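Long-range contacts in putative beta-glucosidase (Bifidobacterium adolescentis, PDB 5WAB), which acts as a family 3 glycoside hydrolase with beta-glucosidase activity, probably releasing terminal sugar residues from the non-reducing ends of glycosides: residues P7-L12 against M277-V282; L20-D25 against N248-P253; K35-Y40 against D283-T288; E95-E100 against K146-S151. All blocks are in the same frame, centred on the assembly; numbering follows the deposited sequence.

The four contacts illustrate how sequence-distant segments close one domain. Contacts 1 and 3 both use helix 271-292, on successive parts of the helix, and their centres lie about 10 Å apart; Pro-7 of the first packs on Ile-37 of the second. Contact 2 is about 14 Å from each of them, centre to centre, and its Leu-20 reaches Leu-12, Val-282 and Ile-37, so the three share one apolar cluster. Contact 4, its centre also about 14 Å from that of contact 3, touches it through Thr-288 beside Gly-147 and Gly-149. Contacts 3 and 4 sit where barrel strands begin, whereas active sites of TIM-barrel enzymes lie at the strands' C-terminal ends.

Contact 1: residues P7-L12 against M277-V282; sequences PSVNDL and MAQGMV
Val-9 opens the 3-10 turn 9-11 near the N-terminus, and this turn seats on Ala-278, Gln-279 and Val-282 of helix 271-292, a long helix of the family 3 hydrolase's TIM-barrel-like domain. The polar grip comes from the carboxamide of Gln-279. Its OE1 accepts the backbone N of Val-9 at 2.8 Å, with an angle of 165° at the oxygen, so the donor lies almost straight ahead of the carbonyl. A bend at chi2 (60°) swings the amide toward the turn. On its other branch NE2 donates to a water, which in turn donates a hydrogen bond to Pro-7 O, 2.7 Å from the water oxygen; NE2 is also bonded to Asp-283 one helical turn on. A leucine in place of Gln-279 would probably leave the Val-9 amide without its acceptor and the water without one of its partners.

Beside this grip, Val-9 crosses the glutamine chain, its CG2 lying 3.8 Å from Gln-279 CB. CG1 lies over the helix backbone, 3.3 Å from Gln-279 N, and also touches the methyl of Ala-278. One turn further on, Val-282 CG1 comes within 3.3 Å of Pro-7 O, while Val-282 CG2 touches Leu-12 CD1 at 4.3 Å, where Leu-20 adds to the apolar patch. The loop is stiffened from within: Ser-8 OG accepts Asn-10 N in an ST turn, and Asp-11 OD2 accepts Ser-8 N at 3.0 Å. The whole is an N-terminal segment folded back as a short 3-10 turn onto a helix of the barrel domain.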
loop_
_atom_site.group_PDB
_atom_site.type_symbol
_atom_site.label_atom_id
_atom_site.label_comp_id
_atom_site.label_asym_id
_atom_site.label_seq_id
_atom_site.Cartn_x
_atom_site.Cartn_y
_atom_site.Cartn_z
ATOM N N PRO A 7 -17.152 15.432 28.441
ATOM C CA PRO A 7 -16.339 16.657 28.479
ATOM C C PRO A 7 -16.142 17.329 27.115
ATOM O O PRO A 7 -16.284 16.676 26.080
ATOM C CB PRO A 7 -14.999 16.146 29.009
ATOM C CG PRO A 7 -14.901 14.762 28.413
ATOM C CD PRO A 7 -16.314 14.218 28.384
ATOM N N SER A 8 -15.842 18.631 27.132
ATOM C CA SER A 8 -15.442 19.395 25.954
ATOM C C SER A 8 -14.328 20.345 26.369
ATOM O O SER A 8 -13.913 20.365 27.531
ATOM C CB SER A 8 -16.617 20.168 25.341
ATOM O OG SER A 8 -17.022 21.239 26.175
ATOM N N VAL A 9 -13.855 21.165 25.423
ATOM C CA VAL A 9 -12.826 22.144 25.769
ATOM C C VAL A 9 -13.372 23.261 26.644
ATOM O O VAL A 9 -12.593 23.957 27.304
ATOM C CB VAL A 9 -12.152 22.759 24.530
ATOM C CG1 VAL A 9 -11.065 21.841 24.010
ATOM C CG2 VAL A 9 -13.180 23.088 23.464
ATOM N N ASN A 10 -14.692 23.456 26.674
ATOM C CA ASN A 10 -15.279 24.432 27.589
ATOM C C ASN A 10 -15.066 24.049 29.047
ATOM O O ASN A 10 -15.085 24.926 29.920
ATOM C CB ASN A 10 -16.775 24.578 27.312
ATOM C CG ASN A 10 -17.058 25.117 25.930
ATOM O OD1 ASN A 10 -16.291 25.914 25.395
ATOM N ND2 ASN A 10 -18.174 24.691 25.344
ATOM N N ASP A 11 -14.822 22.772 29.322
ATOM C CA ASP A 11 -14.627 22.288 30.677
ATOM C C ASP A 11 -13.166 22.318 31.105
ATOM O O ASP A 11 -12.862 21.968 32.250
ATOM C CB ASP A 11 -15.182 20.861 30.801
ATOM C CG ASP A 11 -16.665 20.776 30.469
ATOM O OD1 ASP A 11 -17.457 21.514 31.087
ATOM O OD2 ASP A 11 -17.047 19.972 29.590
ATOM N N LEU A 12 -12.264 22.750 30.231
ATOM C CA LEU A 12 -10.833 22.710 30.486
ATOM C C LEU A 12 -10.265 24.107 30.718
ATOM O O LEU A 12 -10.710 25.089 30.115
ATOM C CB LEU A 12 -10.102 22.061 29.309
ATOM C CG LEU A 12 -10.664 20.686 28.952
ATOM C CD1 LEU A 12 -9.973 20.128 27.721
ATOM C CD2 LEU A 12 -10.571 19.728 30.137
ATOM N N MET A 277 -7.974 22.634 17.939
ATOM C CA MET A 277 -6.994 21.557 18.034
ATOM C C MET A 277 -7.233 20.677 19.253
ATOM O O MET A 277 -7.179 19.446 19.151
ATOM C CB MET A 277 -5.586 22.149 18.066
ATOM C CG MET A 277 -5.142 22.766 16.752
ATOM S SD MET A 277 -4.973 21.519 15.445
ATOM C CE MET A 277 -6.504 21.690 14.536
ATOM N N ALA A 278 -7.510 21.288 20.412
ATOM C CA ALA A 278 -7.696 20.524 21.643
ATOM C C ALA A 278 -9.041 19.808 21.665
ATOM O O ALA A 278 -9.143 18.687 22.175
ATOM C CB ALA A 278 -7.564 21.444 22.857
ATOM N N GLN A 279 -10.090 20.447 21.142
ATOM C CA GLN A 279 -11.394 19.795 21.097
ATOM C C GLN A 279 -11.347 18.541 20.241
ATOM O O GLN A 279 -11.982 17.532 20.568
ATOM C CB GLN A 279 -12.455 20.761 20.567
ATOM C CG GLN A 279 -13.851 20.161 20.444
ATOM C CD GLN A 279 -14.403 19.674 21.771
ATOM O OE1 GLN A 279 -14.268 20.335 22.802
ATOM N NE2 GLN A 279 -15.028 18.506 21.751
ATOM N N GLY A 280 -10.584 18.581 19.151
ATOM C CA GLY A 280 -10.421 17.388 18.341
ATOM C C GLY A 280 -9.857 16.231 19.139
ATOM O O GLY A 280 -10.281 15.084 18.972
ATOM N N MET A 281 -8.917 16.523 20.045
ATOM C CA MET A 281 -8.359 15.479 20.898
ATOM C C MET A 281 -9.399 14.953 21.876
ATOM O O MET A 281 -9.363 13.768 22.232
ATOM C CB MET A 281 -7.138 16.007 21.645
ATOM C CG MET A 281 -5.977 16.373 20.736
ATOM S SD MET A 281 -5.617 15.118 19.487
ATOM C CE MET A 281 -5.251 13.686 20.510
ATOM N N VAL A 282 -10.315 15.819 22.329
ATOM C CA VAL A 282 -11.438 15.363 23.143
ATOM C C VAL A 282 -12.366 14.484 22.316
ATOM O O VAL A 282 -12.821 13.432 22.779
ATOM C CB VAL A 282 -12.190 16.564 23.747
ATOM C CG1 VAL A 282 -13.389 16.089 24.552
ATOM C CG2 VAL A 282 -11.268 17.391 24.620
HETATM O O HOH W 1 -17.233 17.192 23.613
#

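Contact 2: residues L20-D25 against N248-P253; sequences LTSGGD and NLEMPP
Thr-21, Ser-22 and Gly-23 run alongside Leu-249 and Glu-250, and the backbone carries the first kind of interaction. Glu-250 N donates to Thr-21 O at 2.8 Å, from a position 37° out of the carbonyl plane. Glu-250 O in turn accepts Gly-23 N at 3.1 Å, this time nearly in line with the C=O bond. The two bonds flank Ser-22 in the pattern of a single parallel bridge. A CA-H...O contact extends the pairing backward, with Thr-21 CA 3.1 Å from Asn-248 O.

This bridge belongs to the wall of the barrel domain. Leu-249 makes backbone bonds with Val-229 and Ser-231, so the segment 248-253 runs beside strand 228-230 of the parallel sheet, while Glu-250 turns its own N and O to the segment 20-25.

Van der Waals packing of side chains on the opposite backbone is the second kind. Leu-249 CD1 lies 3.5 Å from Gly-23 N. Met-251, bent at chi2 and again at chi3 (-66°), curls so that SD rests 3.5 Å from Gly-23 CA; the sulfur takes the place where a CB on Gly-23 would lie. Pro-253 fills the next place, its CB 3.2 Å from Gly-23 O and its CD 3.2 Å from Asp-25 O.

The polar side-chain ends look elsewhere for partners. Although Glu-250 OE1 lies against Ser-22 CB, OE2 bonds Ser-254, Ser-22 OG bonds Asp-257, and Asp-25 OD1 takes up His-28 ND1 and the backbone N of Trp-27.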
loop_
_atom_site.group_PDB
_atom_site.type_symbol
_atom_site.label_atom_id
_atom_site.label_comp_id
_atom_site.label_asym_id
_atom_site.label_seq_id
_atom_site.Cartn_x
_atom_site.Cartn_y
_atom_site.Cartn_z
ATOM N N LEU A 20 -3.405 18.692 26.060
ATOM C CA LEU A 20 -3.993 17.746 25.122
ATOM C C LEU A 20 -3.283 17.738 23.774
ATOM O O LEU A 20 -3.438 16.776 23.014
ATOM C CB LEU A 20 -5.473 18.066 24.912
ATOM C CG LEU A 20 -6.431 17.795 26.065
ATOM C CD1 LEU A 20 -7.832 18.152 25.620
ATOM C CD2 LEU A 20 -6.366 16.344 26.514
ATOM N N THR A 21 -2.515 18.780 23.464
ATOM C CA THR A 21 -1.857 18.897 22.172
ATOM C C THR A 21 -0.536 18.132 22.108
ATOM O O THR A 21 0.221 18.304 21.140
ATOM C CB THR A 21 -1.648 20.375 21.829
ATOM O OG1 THR A 21 -0.717 20.962 22.743
ATOM C CG2 THR A 21 -2.972 21.112 21.945
ATOM N N SER A 22 -0.254 17.305 23.114
ATOM C CA SER A 22 0.890 16.405 23.112
ATOM C C SER A 22 0.571 15.242 24.038
ATOM O O SER A 22 -0.101 15.413 25.056
ATOM C CB SER A 22 2.177 17.103 23.557
ATOM O OG SER A 22 2.104 17.454 24.924
ATOM N N GLY A 23 1.069 14.063 23.679
ATOM C CA GLY A 23 0.717 12.860 24.409
ATOM C C GLY A 23 1.163 12.899 25.857
ATOM O O GLY A 23 1.998 13.708 26.269
ATOM N N GLY A 24 0.577 11.995 26.645
ATOM C CA GLY A 24 1.012 11.844 28.025
ATOM C C GLY A 24 2.420 11.288 28.118
ATOM O O GLY A 24 3.257 11.806 28.861
ATOM N N ASP A 25 2.698 10.224 27.374
ATOM C CA ASP A 25 4.067 9.757 27.176
ATOM C C ASP A 25 4.199 9.369 25.706
ATOM O O ASP A 25 3.368 9.739 24.870
ATOM C CB ASP A 25 4.419 8.626 28.157
ATOM C CG ASP A 25 3.594 7.363 27.947
ATOM O OD1 ASP A 25 2.765 7.311 27.017
ATOM O OD2 ASP A 25 3.779 6.412 28.734
ATOM N N ASN A 248 -2.709 18.541 15.610
ATOM C CA ASN A 248 -3.352 18.480 16.916
ATOM C C ASN A 248 -2.427 17.956 18.004
ATOM O O ASN A 248 -2.515 18.402 19.151
ATOM C CB ASN A 248 -4.596 17.604 16.845
ATOM C CG ASN A 248 -5.575 18.085 15.805
ATOM O OD1 ASN A 248 -5.353 17.920 14.603
ATOM N ND2 ASN A 248 -6.661 18.699 16.257
ATOM N N LEU A 249 -1.549 17.012 17.684
ATOM C CA LEU A 249 -0.900 16.202 18.709
ATOM C C LEU A 249 0.583 16.047 18.410
ATOM O O LEU A 249 0.958 15.514 17.359
ATOM C CB LEU A 249 -1.570 14.828 18.798
ATOM C CG LEU A 249 -1.110 13.857 19.886
ATOM C CD1 LEU A 249 -1.508 14.331 21.279
ATOM C CD2 LEU A 249 -1.658 12.468 19.605
ATOM N N GLU A 250 1.420 16.459 19.363
ATOM C CA GLU A 250 2.850 16.185 19.311
ATOM C C GLU A 250 3.116 14.827 19.943
ATOM O O GLU A 250 2.663 14.558 21.062
ATOM C CB GLU A 250 3.655 17.258 20.047
ATOM C CG GLU A 250 5.162 16.986 20.052
ATOM C CD GLU A 250 5.894 17.590 21.250
ATOM O OE1 GLU A 250 5.289 17.697 22.336
ATOM O OE2 GLU A 250 7.083 17.952 21.106
ATOM N N MET A 251 3.838 13.970 19.219
ATOM C CA MET A 251 4.254 12.674 19.730
ATOM C C MET A 251 5.702 12.434 19.314
ATOM O O MET A 251 6.059 12.686 18.149
ATOM C CB MET A 251 3.355 11.548 19.213
ATOM C CG MET A 251 1.922 11.620 19.709
ATOM S SD MET A 251 1.722 11.290 21.465
ATOM C CE MET A 251 2.206 9.566 21.560
ATOM N N PRO A 252 6.568 11.995 20.234
ATOM C CA PRO A 252 6.250 11.855 21.655
ATOM C C PRO A 252 6.317 13.222 22.319
ATOM O O PRO A 252 6.821 14.157 21.696
ATOM C CB PRO A 252 7.346 10.917 22.165
ATOM C CG PRO A 252 8.519 11.247 21.312
ATOM C CD PRO A 252 7.951 11.576 19.942
ATOM N N PRO A 253 5.785 13.354 23.530
ATOM C CA PRO A 253 5.837 14.653 24.209
ATOM C C PRO A 253 7.270 15.049 24.535
ATOM O O PRO A 253 8.015 14.300 25.171
ATOM C CB PRO A 253 5.011 14.423 25.480
ATOM C CG PRO A 253 5.085 12.944 25.707
ATOM C CD PRO A 253 5.094 12.337 24.338
#

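Contact 3: residues K35-Y40 against D283-T288; sequences KGIPGY and DLVNKT
Val-285 is the bump, and Ile-37, Pro-38 and Tyr-40 form the hollow that receives it. Its two methyl groups divide the work. With CG1 anti to the backbone N (chi1 167°), that methyl enters the notch between proline and tyrosine, 3.7 Å from Pro-38 CD and equally close to Tyr-40 CE2. The second methyl, CG2, turns to the other side of the hollow, where it meets Ile-37 CG2 at 3.9 Å and lies near the carbonyl Pro-38 O. The isoleucine and tyrosine side chains each cross the valine at about a right angle, whereas the proline ring meets it obliquely.

The hollow lies in the loop that leads into strand 41-44, the first strand of the parallel barrel sheet, and the bump stands on helix 271-292. The strand's entry is therefore fitted to a helix late in the domain. Arg-289, next along this helix, reaches back to bond Gly-36 O.

Farther along, the tyrosine ring slides past Thr-288 in the opposite direction, leaving Thr-288 OG1 3.4 Å from Tyr-40 CD2. Val-285 O lies in the plane of the ring at its edge, and Pro-38 O sits over one face, offset toward the rim. Ala-103 of strand 102-106 touches both Tyr-40 and Thr-288, lining the place where loop, helix and neighbouring strand come together.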
loop_
_atom_site.group_PDB
_atom_site.type_symbol
_atom_site.label_atom_id
_atom_site.label_comp_id
_atom_site.label_asym_id
_atom_site.label_seq_id
_atom_site.Cartn_x
_atom_site.Cartn_y
_atom_site.Cartn_z
ATOM N N LYS A 35 -11.089 15.190 34.612
ATOM C CA LYS A 35 -12.236 15.749 33.919
ATOM C C LYS A 35 -12.757 14.776 32.872
ATOM O O LYS A 35 -13.376 15.182 31.885
ATOM C CB LYS A 35 -11.895 17.108 33.313
ATOM C CG LYS A 35 -11.528 18.115 34.392
ATOM C CD LYS A 35 -11.444 19.526 33.867
ATOM C CE LYS A 35 -11.253 20.500 34.999
ATOM N NZ LYS A 35 -11.175 21.889 34.488
ATOM N N GLY A 36 -12.507 13.485 33.087
ATOM C CA GLY A 36 -13.085 12.446 32.261
ATOM C C GLY A 36 -12.472 12.258 30.898
ATOM O O GLY A 36 -13.155 11.788 29.983
ATOM N N ILE A 37 -11.206 12.612 30.729
ATOM C CA ILE A 37 -10.498 12.427 29.470
ATOM C C ILE A 37 -9.343 11.464 29.716
ATOM O O ILE A 37 -8.260 11.873 30.137
ATOM C CB ILE A 37 -10.000 13.764 28.900
ATOM C CG1 ILE A 37 -11.171 14.733 28.739
ATOM C CG2 ILE A 37 -9.319 13.538 27.558
ATOM C CD1 ILE A 37 -10.765 16.063 28.159
ATOM N N PRO A 38 -9.536 10.175 29.458
ATOM C CA PRO A 38 -8.459 9.208 29.698
ATOM C C PRO A 38 -7.372 9.302 28.643
ATOM O O PRO A 38 -7.621 9.647 27.485
ATOM C CB PRO A 38 -9.173 7.854 29.637
ATOM C CG PRO A 38 -10.635 8.176 29.860
ATOM C CD PRO A 38 -10.833 9.518 29.230
ATOM N N GLY A 39 -6.147 9.001 29.062
ATOM C CA GLY A 39 -5.031 8.993 28.141
ATOM C C GLY A 39 -4.836 7.622 27.530
ATOM O O GLY A 39 -3.963 6.861 27.954
ATOM N N TYR A 40 -5.659 7.297 26.536
ATOM C CA TYR A 40 -5.641 5.980 25.919
ATOM C C TYR A 40 -4.308 5.720 25.221
ATOM O O TYR A 40 -3.615 6.638 24.778
ATOM C CB TYR A 40 -6.778 5.854 24.906
ATOM C CG TYR A 40 -8.176 5.894 25.495
ATOM C CD1 TYR A 40 -8.483 5.203 26.658
ATOM C CD2 TYR A 40 -9.190 6.620 24.873
ATOM C CE1 TYR A 40 -9.757 5.230 27.187
ATOM C CE2 TYR A 40 -10.466 6.653 25.394
ATOM C CZ TYR A 40 -10.744 5.956 26.555
ATOM O OH TYR A 40 -12.010 5.984 27.092
ATOM N N ASP A 283 -12.646 14.891 21.072
ATOM C CA ASP A 283 -13.514 14.100 20.202
ATOM C C ASP A 283 -12.926 12.725 19.925
ATOM O O ASP A 283 -13.665 11.738 19.828
ATOM C CB ASP A 283 -13.758 14.831 18.881
ATOM C CG ASP A 283 -14.609 16.069 19.043
ATOM O OD1 ASP A 283 -15.413 16.119 19.991
ATOM O OD2 ASP A 283 -14.473 16.993 18.217
ATOM N N LEU A 284 -11.601 12.641 19.783
ATOM C CA LEU A 284 -10.957 11.347 19.579
ATOM C C LEU A 284 -11.208 10.419 20.760
ATOM O O LEU A 284 -11.525 9.238 20.584
ATOM C CB LEU A 284 -9.460 11.527 19.352
ATOM C CG LEU A 284 -8.703 10.205 19.221
ATOM C CD1 LEU A 284 -9.234 9.396 18.045
ATOM C CD2 LEU A 284 -7.222 10.461 19.092
ATOM N N VAL A 285 -11.051 10.934 21.980
ATOM C CA VAL A 285 -11.327 10.126 23.164
ATOM C C VAL A 285 -12.781 9.674 23.171
ATOM O O VAL A 285 -13.080 8.506 23.446
ATOM C CB VAL A 285 -10.960 10.907 24.441
ATOM C CG1 VAL A 285 -11.529 10.222 25.673
ATOM C CG2 VAL A 285 -9.442 11.023 24.568
ATOM N N ASN A 286 -13.705 10.579 22.833
ATOM C CA ASN A 286 -15.120 10.217 22.827
ATOM C C ASN A 286 -15.434 9.203 21.728
ATOM O O ASN A 286 -16.286 8.326 21.915
ATOM C CB ASN A 286 -15.979 11.472 22.694
ATOM C CG ASN A 286 -15.955 12.327 23.960
ATOM O OD1 ASN A 286 -15.799 11.805 25.063
ATOM N ND2 ASN A 286 -16.101 13.638 23.804
ATOM N N LYS A 287 -14.770 9.313 20.568
ATOM C CA LYS A 287 -14.987 8.341 19.499
ATOM C C LYS A 287 -14.519 6.947 19.898
ATOM O O LYS A 287 -15.126 5.949 19.490
ATOM C CB LYS A 287 -14.264 8.781 18.224
ATOM C CG LYS A 287 -14.882 9.974 17.519
ATOM C CD LYS A 287 -14.071 10.358 16.291
ATOM C CE LYS A 287 -14.605 11.636 15.654
ATOM N NZ LYS A 287 -13.801 12.052 14.461
ATOM N N THR A 288 -13.460 6.857 20.701
ATOM C CA THR A 288 -12.875 5.583 21.090
ATOM C C THR A 288 -13.299 5.135 22.481
ATOM O O THR A 288 -12.868 4.067 22.928
ATOM C CB THR A 288 -11.353 5.673 21.031
ATOM O OG1 THR A 288 -10.907 6.653 21.973
ATOM C CG2 THR A 288 -10.909 6.097 19.642
#

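Contact 4: residues E95-E100 against K146-S151; sequences EECIQE and KGVGTS
Lys-146 and Val-148 lie against Glu-95, Cys-97 and Ile-98 in the parallel alpha/beta wall of the barrel domain, where the end of helix 83-99 covers the approach to strand 149-155. Between Lys-146 and Val-148, Gly-147, at positive phi, closes helix 129-144 in a Schellman motif and turns the chain toward the strand.

The lysine can be followed outward. Its CB begins over the tip of Ile-98, 4.1 Å from Ile-98 CD1. A bend at chi2 (-69°) then carries the chain along helix 83-99, where the side chain also touches Glu-91 and Ala-94. CE comes to 3.5 Å from Glu-95 OE2, and the terminal NZ forms a salt bridge with that same oxygen at 3.1 Å. The ammonium meets OE2 on its anti side, 34° out of the carboxylate plane. The other oxygen, OE1, is bonded to His-304 NE2, so the carboxylate spans two partners, which should restrain its rotation. Replacing Glu-95 by an alanine would probably leave Lys-146 without this counter-charge and His-304 NE2 without its partner on this residue, though Glu-96 would still hold the other ring nitrogen.

Beneath the salt bridge the contact is apolar. Val-148 splits its branches between two helix residues: CG1 lies 3.8 Å from Cys-97 CB, while CG2 approaches Ile-98 CG1 to 3.6 Å where the two side chains cross at a slant. At the isoleucine's tip, CD1 also rests 3.5 Å from the backbone oxygen Lys-146 O.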
loop_
_atom_site.group_PDB
_atom_site.type_symbol
_atom_site.label_atom_id
_atom_site.label_comp_id
_atom_site.label_asym_id
_atom_site.label_seq_id
_atom_site.Cartn_x
_atom_site.Cartn_y
_atom_site.Cartn_z
ATOM N N GLU A 95 -10.363 -5.759 17.093
ATOM C CA GLU A 95 -10.751 -6.610 18.212
ATOM C C GLU A 95 -9.554 -6.933 19.098
ATOM O O GLU A 95 -9.685 -7.029 20.325
ATOM C CB GLU A 95 -11.401 -7.888 17.689
ATOM C CG GLU A 95 -12.737 -7.643 17.009
ATOM C CD GLU A 95 -13.321 -8.903 16.421
ATOM O OE1 GLU A 95 -12.545 -9.849 16.151
ATOM O OE2 GLU A 95 -14.555 -8.947 16.223
ATOM N N GLU A 96 -8.372 -7.088 18.502
ATOM C CA GLU A 96 -7.187 -7.282 19.325
ATOM C C GLU A 96 -6.853 -6.010 20.094
ATOM O O GLU A 96 -6.429 -6.075 21.254
ATOM C CB GLU A 96 -6.009 -7.732 18.458
ATOM C CG GLU A 96 -6.325 -8.959 17.620
ATOM C CD GLU A 96 -5.094 -9.637 17.042
ATOM O OE1 GLU A 96 -3.967 -9.142 17.246
ATOM O OE2 GLU A 96 -5.263 -10.686 16.390
ATOM N N CYS A 97 -7.075 -4.845 19.479
ATOM C CA CYS A 97 -6.893 -3.587 20.196
ATOM C C CYS A 97 -7.860 -3.476 21.361
ATOM O O CYS A 97 -7.499 -2.959 22.424
ATOM C CB CYS A 97 -7.084 -2.396 19.255
ATOM S SG CYS A 97 -5.807 -2.169 18.008
ATOM N N ILE A 98 -9.093 -3.959 21.180
ATOM C CA ILE A 98 -10.098 -3.863 22.238
ATOM C C ILE A 98 -9.701 -4.720 23.435
ATOM O O ILE A 98 -9.914 -4.332 24.590
ATOM C CB ILE A 98 -11.489 -4.237 21.689
ATOM C CG1 ILE A 98 -11.944 -3.182 20.680
ATOM C CG2 ILE A 98 -12.509 -4.341 22.811
ATOM C CD1 ILE A 98 -13.195 -3.555 19.917
ATOM N N GLN A 99 -9.106 -5.890 23.184
ATOM C CA GLN A 99 -8.591 -6.705 24.279
ATOM C C GLN A 99 -7.456 -5.997 25.012
ATOM O O GLN A 99 -7.383 -6.037 26.246
ATOM C CB GLN A 99 -8.113 -8.059 23.753
ATOM C CG GLN A 99 -7.284 -8.873 24.751
ATOM C CD GLN A 99 -6.821 -10.208 24.187
ATOM O OE1 GLN A 99 -7.630 -11.019 23.733
ATOM N NE2 GLN A 99 -5.512 -10.439 24.206
ATOM N N GLU A 100 -6.576 -5.322 24.273
ATOM C CA GLU A 100 -5.345 -4.784 24.831
ATOM C C GLU A 100 -5.451 -3.307 25.191
ATOM O O GLU A 100 -4.430 -2.679 25.484
ATOM C CB GLU A 100 -4.191 -5.006 23.852
ATOM C CG GLU A 100 -3.868 -6.467 23.625
ATOM C CD GLU A 100 -3.379 -7.149 24.879
ATOM O OE1 GLU A 100 -2.513 -6.567 25.564
ATOM O OE2 GLU A 100 -3.863 -8.259 25.188
ATOM N N LYS A 146 -15.280 -1.338 14.499
ATOM C CA LYS A 146 -15.317 -1.917 15.833
ATOM C C LYS A 146 -15.157 -0.873 16.926
ATOM O O LYS A 146 -15.114 -1.233 18.108
ATOM C CB LYS A 146 -14.223 -2.972 15.977
ATOM C CG LYS A 146 -14.335 -4.108 14.991
ATOM C CD LYS A 146 -15.544 -4.973 15.283
ATOM C CE LYS A 146 -15.588 -6.169 14.351
ATOM N NZ LYS A 146 -16.625 -7.150 14.781
ATOM N N GLY A 147 -15.068 0.405 16.560
ATOM C CA GLY A 147 -14.925 1.477 17.516
ATOM C C GLY A 147 -13.505 1.861 17.862
ATOM O O GLY A 147 -13.309 2.609 18.825
ATOM N N VAL A 148 -12.509 1.381 17.113
ATOM C CA VAL A 148 -11.097 1.657 17.378
ATOM C C VAL A 148 -10.553 2.553 16.274
ATOM O O VAL A 148 -10.898 2.381 15.102
ATOM C CB VAL A 148 -10.280 0.354 17.469
ATOM C CG1 VAL A 148 -8.835 0.652 17.809
ATOM C CG2 VAL A 148 -10.893 -0.586 18.488
ATOM N N GLY A 149 -9.712 3.519 16.648
ATOM C CA GLY A 149 -9.183 4.443 15.669
ATOM C C GLY A 149 -7.991 3.891 14.904
ATOM O O GLY A 149 -7.277 3.002 15.361
ATOM N N THR A 150 -7.783 4.439 13.711
ATOM C CA THR A 150 -6.613 4.171 12.882
ATOM C C THR A 150 -5.816 5.456 12.718
ATOM O O THR A 150 -6.195 6.515 13.219
ATOM C CB THR A 150 -6.995 3.623 11.503
ATOM O OG1 THR A 150 -7.693 4.628 10.761
ATOM C CG2 THR A 150 -7.865 2.403 11.632
ATOM N N SER A 151 -4.708 5.361 11.987
ATOM C CA SER A 151 -3.848 6.517 11.726
ATOM C C SER A 151 -3.304 6.410 10.296
ATOM O O SER A 151 -2.251 5.810 10.059
ATOM C CB SER A 151 -2.736 6.598 12.764
ATOM O OG SER A 151 -2.106 7.864 12.745
#